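Local coordinates for protein beta-Ala-His dipeptidase (Homo sapiens, PDB 3DLJ) that hydrolyses Xaa-His dipeptides, above all carnosine and anserine, as a secreted dinuclear zinc metallopeptidase of the M20 family, at residues Glu14-Tyr19 with Leu473-Phe478; Asp61-Leu66 with Ile92-Gly97; Lys170-Gly175 with Val182-Leu187; Ile353-His358 with Ser362-Gln367; Val229-Arg234 with Met251-Ala256. One frame throughout, in Å; residues are numbered along the deposited sequence.

Segment 14-19, on the first helix, meets 473-478 only when the chain is almost complete; contact 1 therefore closes a loop that holds all the others. Inside it they follow in series, none crossing another: contact 2, then contact 3, contact 5 (229-234 with 251-256) and contact 4 (353-358 with 362-367). Contacts 2 and 3 meet directly, since strands 91-96 and 168-174 are neighbours in the central sheet of the catalytic domain. Contacts 5 and 4 both reach the second sheet, in the lid domain, through neighbouring strands 216-232 and 346-355, and their centres lie about 24 Å apart. Contacts 1 and 5 stand farthest apart, with about 56 Å between centres.

Contact 1. Residues Glu14-Tyr19 with Leu473-Phe478; sequences EKVFQY and LFAAFF
V16 and F17 meet A475 and A476 in a buried, wholly apolar helix-helix contact that brings the two ends of the chain together in the catalytic domain, the alpha/beta part of the M20 peptidase fold. Segments 14-19 and 473-478, on helices 13-22 and 464-482, run nearly antiparallel, with 158° between their directions, and the short axes approach to 10.3 Å. The register is set by V16 facing A475, whose CA atoms lie 7.5 Å apart. The side chains of V16 and F17 bridge the gap to the alanine methyls. V16 uses a single branch: with CG1 anti to the backbone N (chi1 166°), this methyl is directed at A475 CB and meets it at 3.7 Å. F17 begins off to one side, but its ring swings in and offers its rim instead of a face. Both alanine methyls sit near the ring plane, so the aromatic edge spans two consecutive residues of the C-terminal helix. Other helices pack alongside. F158 of helix 141-160 also packs on A475, V415 of helix 403-416 packs on F17, and W151 receives F474 and F478 edge-to-face. No hydrogen bond crosses the contact; main-chain bonds such as F477 N to L473 O hold each helix internally. At the ring edge, F17 CE1 lies 4.2 Å from A475 CB, while the neighbouring corner, F17 CZ, lies 4.5 Å from A476 CB.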
# COMPACT_ATOMS: atom_id res chain seq x y z
N GLU A 14 -13.78 4.34 28.39
CA GLU A 14 -14.18 5.72 28.59
C GLU A 14 -12.96 6.56 28.96
O GLU A 14 -12.78 7.63 28.41
CB GLU A 14 -15.23 5.82 29.71
CG GLU A 14 -16.17 7.02 29.57
N LYS A 15 -12.13 6.06 29.87
CA LYS A 15 -10.96 6.78 30.37
C LYS A 15 -9.88 6.81 29.33
O LYS A 15 -9.26 7.85 29.11
CB LYS A 15 -10.44 6.17 31.68
CG LYS A 15 -10.96 6.88 32.90
CD LYS A 15 -11.74 5.97 33.83
CE LYS A 15 -12.52 6.79 34.85
NZ LYS A 15 -13.50 5.96 35.61
N VAL A 16 -9.65 5.66 28.67
CA VAL A 16 -8.76 5.56 27.51
C VAL A 16 -9.16 6.53 26.39
O VAL A 16 -8.33 7.22 25.86
CB VAL A 16 -8.68 4.10 26.96
CG1 VAL A 16 -8.05 4.06 25.59
CG2 VAL A 16 -7.89 3.22 27.89
N PHE A 17 -10.45 6.58 26.08
CA PHE A 17 -11.01 7.50 25.07
C PHE A 17 -10.83 8.96 25.48
O PHE A 17 -10.46 9.79 24.64
CB PHE A 17 -12.50 7.22 24.82
CG PHE A 17 -12.78 6.02 23.93
CD1 PHE A 17 -11.83 5.02 23.72
CD2 PHE A 17 -14.02 5.89 23.30
CE1 PHE A 17 -12.10 3.92 22.92
CE2 PHE A 17 -14.30 4.80 22.48
CZ PHE A 17 -13.34 3.81 22.29
N GLN A 18 -11.11 9.26 26.75
CA GLN A 18 -10.87 10.58 27.32
C GLN A 18 -9.41 10.99 27.13
O GLN A 18 -9.14 12.09 26.70
CB GLN A 18 -11.20 10.64 28.83
CG GLN A 18 -12.64 10.38 29.24
CD GLN A 18 -12.82 10.21 30.78
OE1 GLN A 18 -12.01 10.73 31.60
NE2 GLN A 18 -13.87 9.51 31.17
N TYR A 19 -8.48 10.09 27.48
CA TYR A 19 -7.02 10.30 27.32
C TYR A 19 -6.67 10.68 25.87
O TYR A 19 -6.00 11.68 25.62
CB TYR A 19 -6.22 9.06 27.79
CG TYR A 19 -4.71 9.23 27.79
CD1 TYR A 19 -4.01 9.55 28.96
CD2 TYR A 19 -3.99 9.09 26.61
CE1 TYR A 19 -2.60 9.71 28.95
CE2 TYR A 19 -2.63 9.25 26.58
CZ TYR A 19 -1.93 9.56 27.74
OH TYR A 19 -0.56 9.71 27.62
N LEU A 473 -10.36 3.27 17.91
CA LEU A 473 -10.73 2.02 17.26
C LEU A 473 -9.76 0.92 17.69
O LEU A 473 -10.18 -0.19 18.07
CB LEU A 473 -10.71 2.17 15.73
CG LEU A 473 -10.94 0.91 14.90
CD1 LEU A 473 -12.32 0.40 15.21
CD2 LEU A 473 -10.84 1.18 13.42
N PHE A 474 -8.47 1.22 17.61
CA PHE A 474 -7.48 0.27 18.05
C PHE A 474 -7.61 -0.08 19.54
O PHE A 474 -7.46 -1.24 19.94
CB PHE A 474 -6.05 0.76 17.68
CG PHE A 474 -5.74 0.70 16.20
CD1 PHE A 474 -6.31 -0.26 15.36
CD2 PHE A 474 -4.81 1.60 15.64
CE1 PHE A 474 -5.99 -0.32 13.98
CE2 PHE A 474 -4.46 1.55 14.24
CZ PHE A 474 -5.05 0.59 13.43
N ALA A 475 -7.85 0.93 20.37
CA ALA A 475 -8.12 0.71 21.82
C ALA A 475 -9.29 -0.27 22.09
O ALA A 475 -9.14 -1.27 22.82
CB ALA A 475 -8.35 2.05 22.52
N ALA A 476 -10.44 -0.01 21.47
CA ALA A 476 -11.60 -0.91 21.55
C ALA A 476 -11.26 -2.35 21.08
O ALA A 476 -11.74 -3.34 21.67
CB ALA A 476 -12.77 -0.34 20.75
N PHE A 477 -10.44 -2.43 20.04
CA PHE A 477 -10.09 -3.67 19.37
C PHE A 477 -9.25 -4.58 20.28
O PHE A 477 -9.50 -5.79 20.33
CB PHE A 477 -9.37 -3.36 18.05
CG PHE A 477 -8.94 -4.56 17.27
CD1 PHE A 477 -9.88 -5.39 16.64
CD2 PHE A 477 -7.59 -4.87 17.14
CE1 PHE A 477 -9.48 -6.50 15.89
CE2 PHE A 477 -7.19 -5.99 16.40
CZ PHE A 477 -8.14 -6.80 15.77
N PHE A 478 -8.29 -3.99 20.99
CA PHE A 478 -7.51 -4.74 22.00
C PHE A 478 -8.45 -5.54 22.89
O PHE A 478 -8.22 -6.72 23.16
CB PHE A 478 -6.66 -3.82 22.89
CG PHE A 478 -5.62 -3.01 22.16
CD1 PHE A 478 -5.08 -1.87 22.76
CD2 PHE A 478 -5.20 -3.36 20.89
CE1 PHE A 478 -4.13 -1.11 22.11
CE2 PHE A 478 -4.25 -2.59 20.23
CZ PHE A 478 -3.71 -1.46 20.84

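Contact 2. Residues Asp61-Leu66 with Ile92-Gly97; sequences DTLQRL and ILAELG
L63 lays one methyl, CD1, over the notch between two side chains of strand 92-96, touching I92 CG2 at 3.7 Å. The same methyl also rests on A94, with L63 CD1 to A94 CB at 3.8 Å, so a single branch of the leucine spans two residues, one apart in sequence, on the same face of the strand. Its torsions explain the reach: CG is anti to the carbonyl carbon (chi1 -65°), and CD1 then continues fully extended from CA (chi2 -178°), which carries it out from the helix. I92 answers with its short branch, the CG2 methyl, and the two side chains cross obliquely. V70, F171 and I152 also touch L63, so this leucine is wrapped by two more strands and by helix 141-160. Farther along, the meeting becomes looser and partly backbone: L96 CD1 comes to 3.9 Å from the carbonyl L66 O, an oxygen that is itself hydrogen-bonded by R159 NE, while the L66 side chain stays farther from the strand. L93, between the contacting residues, points to the other face of the sheet, where I172 and F195 receive it. Nothing polar bridges the two segments. I92 lies about 10 Å, side chain to side chain, from the zinc ligand H110. Helix 46-65, beside helix 141-160, packs on one face of a mixed sheet, as expected of the alpha/beta catalytic domain of M20 peptidases.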
# COMPACT_ATOMS: atom_id res chain seq x y z
N ASP A 61 12.99 3.16 19.98
CA ASP A 61 13.04 3.87 21.26
C ASP A 61 11.65 4.15 21.80
O ASP A 61 11.41 4.03 23.00
CB ASP A 61 13.86 5.17 21.21
CG ASP A 61 13.94 5.84 22.58
OD1 ASP A 61 14.34 5.16 23.56
OD2 ASP A 61 13.57 7.04 22.68
N THR A 62 10.74 4.51 20.90
CA THR A 62 9.35 4.74 21.27
C THR A 62 8.71 3.51 21.91
O THR A 62 8.03 3.63 22.93
CB THR A 62 8.52 5.20 20.05
OG1 THR A 62 8.94 6.51 19.70
CG2 THR A 62 7.01 5.25 20.38
N LEU A 63 8.94 2.35 21.32
CA LEU A 63 8.39 1.08 21.81
C LEU A 63 8.99 0.66 23.15
O LEU A 63 8.26 0.21 24.02
CB LEU A 63 8.56 -0.04 20.78
CG LEU A 63 7.76 0.15 19.49
CD1 LEU A 63 7.93 -1.02 18.52
CD2 LEU A 63 6.29 0.42 19.77
N GLN A 64 10.30 0.83 23.32
CA GLN A 64 10.96 0.58 24.59
C GLN A 64 10.42 1.46 25.73
O GLN A 64 10.21 0.97 26.86
CB GLN A 64 12.46 0.83 24.47
CG GLN A 64 13.23 -0.23 23.70
CD GLN A 64 14.72 -0.23 24.04
OE1 GLN A 64 15.11 0.13 25.15
NE2 GLN A 64 15.54 -0.66 23.09
N ARG A 65 10.23 2.74 25.45
CA ARG A 65 9.72 3.68 26.44
C ARG A 65 8.31 3.30 26.87
O ARG A 65 7.91 3.60 27.99
CB ARG A 65 9.79 5.12 25.93
CG ARG A 65 11.24 5.66 25.82
CD ARG A 65 11.30 7.17 25.58
N LEU A 66 7.57 2.63 25.98
CA LEU A 66 6.23 2.11 26.26
C LEU A 66 6.23 0.86 27.13
O LEU A 66 5.20 0.49 27.68
CB LEU A 66 5.52 1.76 24.94
CG LEU A 66 4.78 2.92 24.28
CD1 LEU A 66 3.66 2.42 23.38
CD2 LEU A 66 4.25 3.91 25.37
N ILE A 92 12.14 -3.98 13.29
CA ILE A 92 11.79 -4.03 14.69
C ILE A 92 10.91 -5.24 14.93
O ILE A 92 9.90 -5.43 14.25
CB ILE A 92 11.08 -2.76 15.17
CG1 ILE A 92 12.08 -1.60 15.15
CG2 ILE A 92 10.46 -2.97 16.58
CD1 ILE A 92 11.45 -0.27 15.40
N LEU A 93 11.34 -6.08 15.87
CA LEU A 93 10.54 -7.18 16.39
C LEU A 93 10.34 -6.97 17.88
O LEU A 93 11.25 -7.26 18.67
CB LEU A 93 11.22 -8.52 16.13
CG LEU A 93 11.33 -9.04 14.69
CD1 LEU A 93 11.98 -10.41 14.72
CD2 LEU A 93 9.98 -9.12 14.03
N ALA A 94 9.16 -6.48 18.26
CA ALA A 94 8.88 -6.04 19.64
C ALA A 94 7.71 -6.78 20.29
O ALA A 94 6.73 -7.10 19.62
CB ALA A 94 8.64 -4.54 19.67
N GLU A 95 7.83 -7.08 21.59
CA GLU A 95 6.74 -7.68 22.36
C GLU A 95 6.39 -6.86 23.61
O GLU A 95 7.26 -6.49 24.38
CB GLU A 95 7.00 -9.19 22.69
CG GLU A 95 7.72 -9.53 24.00
CD GLU A 95 7.97 -11.04 24.21
OE1 GLU A 95 9.14 -11.47 24.34
OE2 GLU A 95 6.99 -11.82 24.26
N LEU A 96 5.10 -6.58 23.78
CA LEU A 96 4.59 -5.90 24.96
C LEU A 96 3.68 -6.85 25.75
O LEU A 96 2.49 -6.98 25.45
CB LEU A 96 3.85 -4.63 24.56
CG LEU A 96 3.26 -3.74 25.67
CD1 LEU A 96 4.32 -3.16 26.58
CD2 LEU A 96 2.46 -2.64 25.02
N GLY A 97 4.25 -7.50 26.76
CA GLY A 97 3.55 -8.53 27.52
C GLY A 97 3.72 -9.93 26.95
O GLY A 97 3.70 -10.13 25.72

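Contact 3. Residues Lys170-Gly175 with Val182-Leu187; sequences KFIIEG and VALEEL
The carboxylate of E174 is the flat group here: the CD2 methyl of L184 sits over one face, shifted from CD toward OE2, with L184 CD2 3.5 Å from E174 OE2, while the two oxygens at its rim take polar partners. This is a strand-loop-helix connection of the alpha/beta catalytic domain, in which helix 184-191 folds back on the end of strand 168-174. CG of E174 is wedged between the backbone N and the carbonyl carbon (chi1 68°), and the extended chain beyond it brings the acid under the leucine. E174 OE1 accepts a hydrogen bond from a water at 3.0 Å; the same water donates to V182 O at 2.9 Å, tying the strand end to the residues leading into the helix. OE2 is hydrogen-bonded to both Y108 OH and S181 OG, so the buried acid is held at both oxygens. With an alanine here, Y108 and S181 would probably lose their shared partner, the water its strand-side acceptor, and L184 the flat surface beneath its methyl. E174 belongs to the surroundings of the active site: its side chain is about 3 Å from that of E177, the probable proton acceptor, and about 4 Å from that of the zinc ligand H110. The leucine's other branch turns toward I172, two residues back on the same side of the strand, where L184 CD1 meets I172 CD1 at 4.2 Å.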
# COMPACT_ATOMS: atom_id res chain seq x y z
N LYS A 170 2.39 -7.80 20.02
CA LYS A 170 3.62 -7.88 19.28
C LYS A 170 3.62 -6.87 18.13
O LYS A 170 2.57 -6.52 17.57
CB LYS A 170 3.87 -9.33 18.82
CG LYS A 170 4.29 -10.26 19.97
CD LYS A 170 4.78 -11.63 19.52
CE LYS A 170 5.60 -12.28 20.64
NZ LYS A 170 5.75 -13.78 20.57
N PHE A 171 4.81 -6.35 17.82
CA PHE A 171 4.97 -5.42 16.70
C PHE A 171 6.04 -5.97 15.78
O PHE A 171 7.12 -6.36 16.25
CB PHE A 171 5.41 -4.02 17.17
CG PHE A 171 4.65 -3.48 18.38
CD1 PHE A 171 4.92 -3.96 19.67
CD2 PHE A 171 3.73 -2.45 18.23
CE1 PHE A 171 4.27 -3.44 20.77
CE2 PHE A 171 3.07 -1.92 19.33
CZ PHE A 171 3.33 -2.42 20.61
N ILE A 172 5.74 -6.03 14.49
CA ILE A 172 6.77 -6.20 13.45
C ILE A 172 6.75 -4.99 12.49
O ILE A 172 5.82 -4.84 11.70
CB ILE A 172 6.65 -7.57 12.69
CG1 ILE A 172 7.73 -7.68 11.61
CG2 ILE A 172 5.23 -7.80 12.11
CD1 ILE A 172 7.70 -9.01 10.88
N ILE A 173 7.77 -4.13 12.60
CA ILE A 173 7.82 -2.92 11.79
C ILE A 173 9.08 -2.88 10.95
O ILE A 173 10.20 -2.98 11.48
CB ILE A 173 7.74 -1.60 12.66
CG1 ILE A 173 6.68 -1.67 13.78
CG2 ILE A 173 7.61 -0.39 11.78
CD1 ILE A 173 5.21 -1.74 13.36
N GLU A 174 8.90 -2.73 9.64
CA GLU A 174 10.02 -2.71 8.69
C GLU A 174 10.22 -1.34 8.08
O GLU A 174 9.36 -0.43 8.23
CB GLU A 174 9.82 -3.76 7.59
CG GLU A 174 8.67 -3.47 6.62
CD GLU A 174 8.84 -4.16 5.27
OE1 GLU A 174 9.99 -4.45 4.88
OE2 GLU A 174 7.82 -4.42 4.59
N GLY A 175 11.35 -1.19 7.39
CA GLY A 175 11.67 0.04 6.70
C GLY A 175 11.89 -0.09 5.20
O GLY A 175 12.56 0.77 4.61
N VAL A 182 12.52 -5.95 0.98
CA VAL A 182 13.79 -6.66 0.83
C VAL A 182 14.18 -7.34 2.14
O VAL A 182 14.27 -6.69 3.19
CB VAL A 182 14.94 -5.72 0.30
CG1 VAL A 182 16.29 -6.41 0.35
CG2 VAL A 182 14.65 -5.29 -1.14
N ALA A 183 14.37 -8.67 2.07
CA ALA A 183 14.84 -9.50 3.17
C ALA A 183 13.79 -9.79 4.25
O ALA A 183 14.11 -10.49 5.22
CB ALA A 183 16.11 -8.90 3.80
N LEU A 184 12.57 -9.29 4.10
CA LEU A 184 11.55 -9.52 5.13
C LEU A 184 11.11 -10.99 5.18
O LEU A 184 11.15 -11.62 6.25
CB LEU A 184 10.35 -8.56 5.02
CG LEU A 184 9.40 -8.53 6.23
CD1 LEU A 184 10.11 -8.10 7.55
CD2 LEU A 184 8.20 -7.66 5.97
N GLU A 185 10.75 -11.53 4.02
CA GLU A 185 10.27 -12.92 3.89
C GLU A 185 11.18 -13.99 4.53
O GLU A 185 10.69 -14.90 5.20
CB GLU A 185 9.97 -13.24 2.42
CG GLU A 185 9.20 -14.53 2.18
CD GLU A 185 8.98 -14.81 0.69
OE1 GLU A 185 8.44 -13.92 -0.02
OE2 GLU A 185 9.36 -15.90 0.22
N GLU A 186 12.49 -13.87 4.33
CA GLU A 186 13.47 -14.76 4.98
C GLU A 186 13.51 -14.62 6.50
O GLU A 186 13.69 -15.62 7.22
CB GLU A 186 14.87 -14.56 4.39
N LEU A 187 13.35 -13.40 7.00
CA LEU A 187 13.28 -13.17 8.44
C LEU A 187 11.99 -13.74 9.01
O LEU A 187 12.01 -14.36 10.07
CB LEU A 187 13.38 -11.67 8.80
CG LEU A 187 13.29 -11.31 10.30
CD1 LEU A 187 14.49 -11.87 11.09
CD2 LEU A 187 13.13 -9.82 10.51
O HOH W 1 12.85 -5.15 5.21

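Contact 4. Residues Ile353-His358 with Ser362-Gln367; sequences IRLVPH and SAVEKQ
A strand and the helix that follows it, 346-355 and 361-377, fold together as a beta-alpha unit, and V364 is the helix residue that meets I353 and L355. The valine splits its work between two methyls. With CG1 anti to the backbone N (chi1 171°), that branch turns to I353, where V364 CG1 and I353 CD1 lie 4.4 Å apart. V364 CG2 takes the other side and meets L355 CD2 at 4.2 Å, the leucine and valine branches passing alongside one another, pointing opposite ways. These are light van der Waals touches between branch ends. I353 and L355 share one face of the strand, with R354 between them turned elsewhere, so a single valine can reach both. I273 from a loop also packs on V364. The short connection includes a cis peptide bond between P357 and H358, and near the helix start N360 OD1 is hydrogen-bonded to A363 N. On the sheet side the strand pairs with 216-232, where I353 and L355 make backbone hydrogen bonds with S225 and G223 respectively. A helix laid over one face of a largely antiparallel sheet in this way is typical of the lid domain of M20 peptidases, a two-layer alpha/beta sandwich.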
# COMPACT_ATOMS: atom_id res chain seq x y z
N ILE A 353 -0.81 -4.97 -14.66
CA ILE A 353 -2.13 -5.53 -14.69
C ILE A 353 -2.46 -6.04 -13.29
O ILE A 353 -1.77 -6.92 -12.75
CB ILE A 353 -2.24 -6.67 -15.75
CG1 ILE A 353 -1.83 -6.16 -17.15
CG2 ILE A 353 -3.63 -7.26 -15.78
CD1 ILE A 353 -1.70 -7.24 -18.23
N ARG A 354 -3.51 -5.50 -12.71
CA ARG A 354 -4.04 -5.99 -11.46
C ARG A 354 -4.75 -7.29 -11.68
O ARG A 354 -5.52 -7.45 -12.63
CB ARG A 354 -4.94 -4.93 -10.84
CG ARG A 354 -4.22 -3.62 -10.57
CD ARG A 354 -3.36 -3.67 -9.30
NE ARG A 354 -2.59 -2.43 -9.09
CZ ARG A 354 -1.72 -2.21 -8.10
NH1 ARG A 354 -1.09 -1.05 -8.01
NH2 ARG A 354 -1.48 -3.16 -7.19
N LEU A 355 -4.47 -8.26 -10.82
CA LEU A 355 -4.96 -9.60 -11.03
C LEU A 355 -6.06 -9.95 -10.05
O LEU A 355 -6.05 -9.48 -8.92
CB LEU A 355 -3.83 -10.61 -10.97
CG LEU A 355 -2.55 -10.29 -11.75
CD1 LEU A 355 -1.54 -11.44 -11.58
CD2 LEU A 355 -2.84 -10.12 -13.21
N VAL A 356 -7.01 -10.76 -10.50
CA VAL A 356 -8.14 -11.18 -9.70
C VAL A 356 -8.32 -12.71 -9.85
O VAL A 356 -7.78 -13.31 -10.78
CB VAL A 356 -9.45 -10.44 -10.13
CG1 VAL A 356 -9.28 -8.93 -9.98
CG2 VAL A 356 -9.86 -10.80 -11.57
N PRO A 357 -9.03 -13.35 -8.92
CA PRO A 357 -9.41 -14.75 -9.09
C PRO A 357 -10.13 -14.99 -10.43
O PRO A 357 -11.01 -14.20 -10.79
CB PRO A 357 -10.36 -15.01 -7.92
CG PRO A 357 -10.02 -14.00 -6.90
CD PRO A 357 -9.46 -12.81 -7.60
N HIS A 358 -9.79 -16.05 -11.17
CA HIS A 358 -8.73 -17.00 -10.82
C HIS A 358 -7.49 -16.92 -11.72
O HIS A 358 -7.01 -17.94 -12.19
CB HIS A 358 -9.27 -18.44 -10.86
CG HIS A 358 -9.92 -18.86 -9.59
ND1 HIS A 358 -11.02 -19.71 -9.55
CD2 HIS A 358 -9.65 -18.54 -8.30
CE1 HIS A 358 -11.38 -19.89 -8.29
NE2 HIS A 358 -10.57 -19.19 -7.52
N SER A 362 1.85 -16.77 -14.12
CA SER A 362 2.73 -17.29 -15.16
C SER A 362 2.07 -17.24 -16.52
O SER A 362 2.75 -17.01 -17.52
CB SER A 362 3.21 -18.73 -14.84
OG SER A 362 3.91 -18.73 -13.61
N ALA A 363 0.75 -17.49 -16.56
CA ALA A 363 -0.01 -17.39 -17.81
C ALA A 363 -0.09 -15.95 -18.30
O ALA A 363 0.12 -15.67 -19.49
CB ALA A 363 -1.42 -18.01 -17.67
N VAL A 364 -0.39 -15.03 -17.39
CA VAL A 364 -0.42 -13.59 -17.68
C VAL A 364 0.92 -13.13 -18.23
O VAL A 364 0.98 -12.46 -19.26
CB VAL A 364 -0.87 -12.77 -16.44
CG1 VAL A 364 -0.71 -11.27 -16.65
CG2 VAL A 364 -2.32 -13.12 -16.06
N GLU A 365 2.02 -13.53 -17.58
CA GLU A 365 3.36 -13.22 -18.09
C GLU A 365 3.53 -13.73 -19.53
O GLU A 365 3.97 -12.97 -20.42
CB GLU A 365 4.43 -13.77 -17.15
CG GLU A 365 5.84 -13.77 -17.70
CD GLU A 365 6.88 -14.28 -16.70
OE1 GLU A 365 6.69 -15.37 -16.10
OE2 GLU A 365 7.91 -13.59 -16.52
N LYS A 366 3.17 -15.00 -19.78
CA LYS A 366 3.26 -15.57 -21.14
C LYS A 366 2.40 -14.81 -22.14
O LYS A 366 2.85 -14.47 -23.22
CB LYS A 366 2.87 -17.04 -21.17
CG LYS A 366 4.02 -18.00 -21.20
N GLN A 367 1.14 -14.57 -21.79
CA GLN A 367 0.20 -13.87 -22.68
C GLN A 367 0.65 -12.47 -23.06
O GLN A 367 0.60 -12.11 -24.23
CB GLN A 367 -1.20 -13.84 -22.09
CG GLN A 367 -1.81 -15.23 -22.03
CD GLN A 367 -3.00 -15.34 -21.08
OE1 GLN A 367 -3.15 -14.58 -20.11
NE2 GLN A 367 -3.85 -16.31 -21.35

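Contact 5. Residues Val229-Arg234 with Met251-Ala256; sequences VEVKCR and MADLVA
V231 is packed closely against D253 and L254, whereas E230 and K232, its neighbours on the strand, turn to the opposite, partly exposed side. The valine divides its branches: V231 CG1, anti to the backbone N (chi1 -172°), meets D253 CB at 3.8 Å, crossing that side chain at about a right angle, while V231 CG2 lies 4.1 Å from L254 CB. L254 starts out off to the side of the strand, but its CD1 reaches back to the backbone and stops 3.6 Å from V229 O; the same methyl also covers V229 CB at 4.1 Å. Strand 229-232 and helix 251-256 run close to antiparallel, 154° between directions and 8.3 Å between axes, so the helix lies along the strand as one layer of the alpha/beta sandwich that forms the lid domain of M20 peptidases. L257, one turn farther along the helix, touches both valines. The carboxylate of D253 is spoken for by other residues: OD1 forms a salt bridge with R379 NE, and OD2 is hydrogen-bonded to N383 ND2 and S381 OG. Cutting V231 back to an alanine removes both branches and is likely to open a gap beside D253 CB and L254 CB. On the helix's outer side A252 and V255 are exposed, and behind the strand E230 OE2 makes a salt bridge with R346 NH2.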
# COMPACT_ATOMS: atom_id res chain seq x y z
N VAL A 229 8.94 -2.77 -20.68
CA VAL A 229 9.13 -3.06 -22.09
C VAL A 229 10.23 -2.16 -22.63
O VAL A 229 10.00 -0.98 -22.89
CB VAL A 229 7.84 -2.83 -22.92
CG1 VAL A 229 8.03 -3.22 -24.42
CG2 VAL A 229 6.65 -3.55 -22.32
N GLU A 230 11.42 -2.74 -22.82
CA GLU A 230 12.55 -2.02 -23.37
C GLU A 230 12.61 -2.12 -24.90
O GLU A 230 12.55 -3.20 -25.47
CB GLU A 230 13.85 -2.51 -22.73
CG GLU A 230 15.09 -1.65 -23.06
CD GLU A 230 16.41 -2.33 -22.65
OE1 GLU A 230 16.77 -3.37 -23.22
OE2 GLU A 230 17.11 -1.81 -21.76
N VAL A 231 12.68 -0.96 -25.56
CA VAL A 231 13.00 -0.92 -26.97
C VAL A 231 14.33 -0.18 -27.15
O VAL A 231 14.48 0.96 -26.72
CB VAL A 231 11.86 -0.30 -27.86
CG1 VAL A 231 12.20 -0.48 -29.32
CG2 VAL A 231 10.50 -0.92 -27.57
N LYS A 232 15.30 -0.83 -27.78
CA LYS A 232 16.66 -0.31 -27.88
C LYS A 232 17.17 -0.29 -29.31
O LYS A 232 17.13 -1.31 -30.00
CB LYS A 232 17.61 -1.11 -26.99
CG LYS A 232 19.05 -0.68 -27.15
CD LYS A 232 20.04 -1.44 -26.31
CE LYS A 232 21.44 -1.33 -26.93
NZ LYS A 232 22.52 -1.45 -25.92
N CYS A 233 17.64 0.88 -29.74
CA CYS A 233 18.39 1.07 -30.99
C CYS A 233 19.89 1.00 -30.67
O CYS A 233 20.55 -0.02 -30.86
CB CYS A 233 18.00 2.42 -31.63
SG CYS A 233 18.73 2.79 -33.29
N ARG A 234 20.43 2.09 -30.14
CA ARG A 234 21.76 2.10 -29.57
C ARG A 234 21.54 2.86 -28.30
O ARG A 234 20.43 3.34 -28.06
CB ARG A 234 22.74 2.83 -30.47
CG ARG A 234 22.29 4.24 -30.81
CD ARG A 234 23.34 5.01 -31.59
NE ARG A 234 23.14 6.44 -31.37
CZ ARG A 234 23.68 7.40 -32.10
NH1 ARG A 234 24.45 7.10 -33.13
NH2 ARG A 234 23.42 8.68 -31.80
N MET A 251 11.05 5.23 -29.57
CA MET A 251 9.79 5.83 -29.08
C MET A 251 8.57 5.47 -29.94
O MET A 251 7.47 5.25 -29.41
CB MET A 251 9.87 7.34 -28.95
CG MET A 251 10.51 7.82 -27.67
SD MET A 251 9.62 7.40 -26.16
CE MET A 251 8.28 8.61 -26.14
N ALA A 252 8.75 5.43 -31.26
CA ALA A 252 7.64 5.08 -32.15
C ALA A 252 7.19 3.61 -31.92
O ALA A 252 6.00 3.35 -31.87
CB ALA A 252 8.03 5.33 -33.64
N ASP A 253 8.15 2.69 -31.78
CA ASP A 253 7.90 1.29 -31.45
C ASP A 253 7.22 1.14 -30.06
O ASP A 253 6.21 0.46 -29.93
CB ASP A 253 9.21 0.48 -31.48
CG ASP A 253 9.78 0.27 -32.90
OD1 ASP A 253 9.02 0.40 -33.89
OD2 ASP A 253 11.00 -0.05 -33.02
N LEU A 254 7.77 1.80 -29.05
CA LEU A 254 7.23 1.70 -27.69
C LEU A 254 5.81 2.23 -27.58
O LEU A 254 4.95 1.57 -26.99
CB LEU A 254 8.16 2.38 -26.66
CG LEU A 254 7.73 2.36 -25.18
CD1 LEU A 254 7.55 0.91 -24.66
CD2 LEU A 254 8.69 3.15 -24.29
N VAL A 255 5.55 3.38 -28.19
CA VAL A 255 4.22 3.95 -28.21
C VAL A 255 3.18 3.04 -28.90
O VAL A 255 2.02 2.96 -28.46
CB VAL A 255 4.24 5.40 -28.83
CG1 VAL A 255 2.85 5.85 -29.17
CG2 VAL A 255 4.92 6.38 -27.85
N ALA A 256 3.60 2.36 -29.96
CA ALA A 256 2.75 1.38 -30.61
C ALA A 256 2.53 0.14 -29.71
O ALA A 256 1.44 -0.40 -29.66
CB ALA A 256 3.32 0.98 -31.96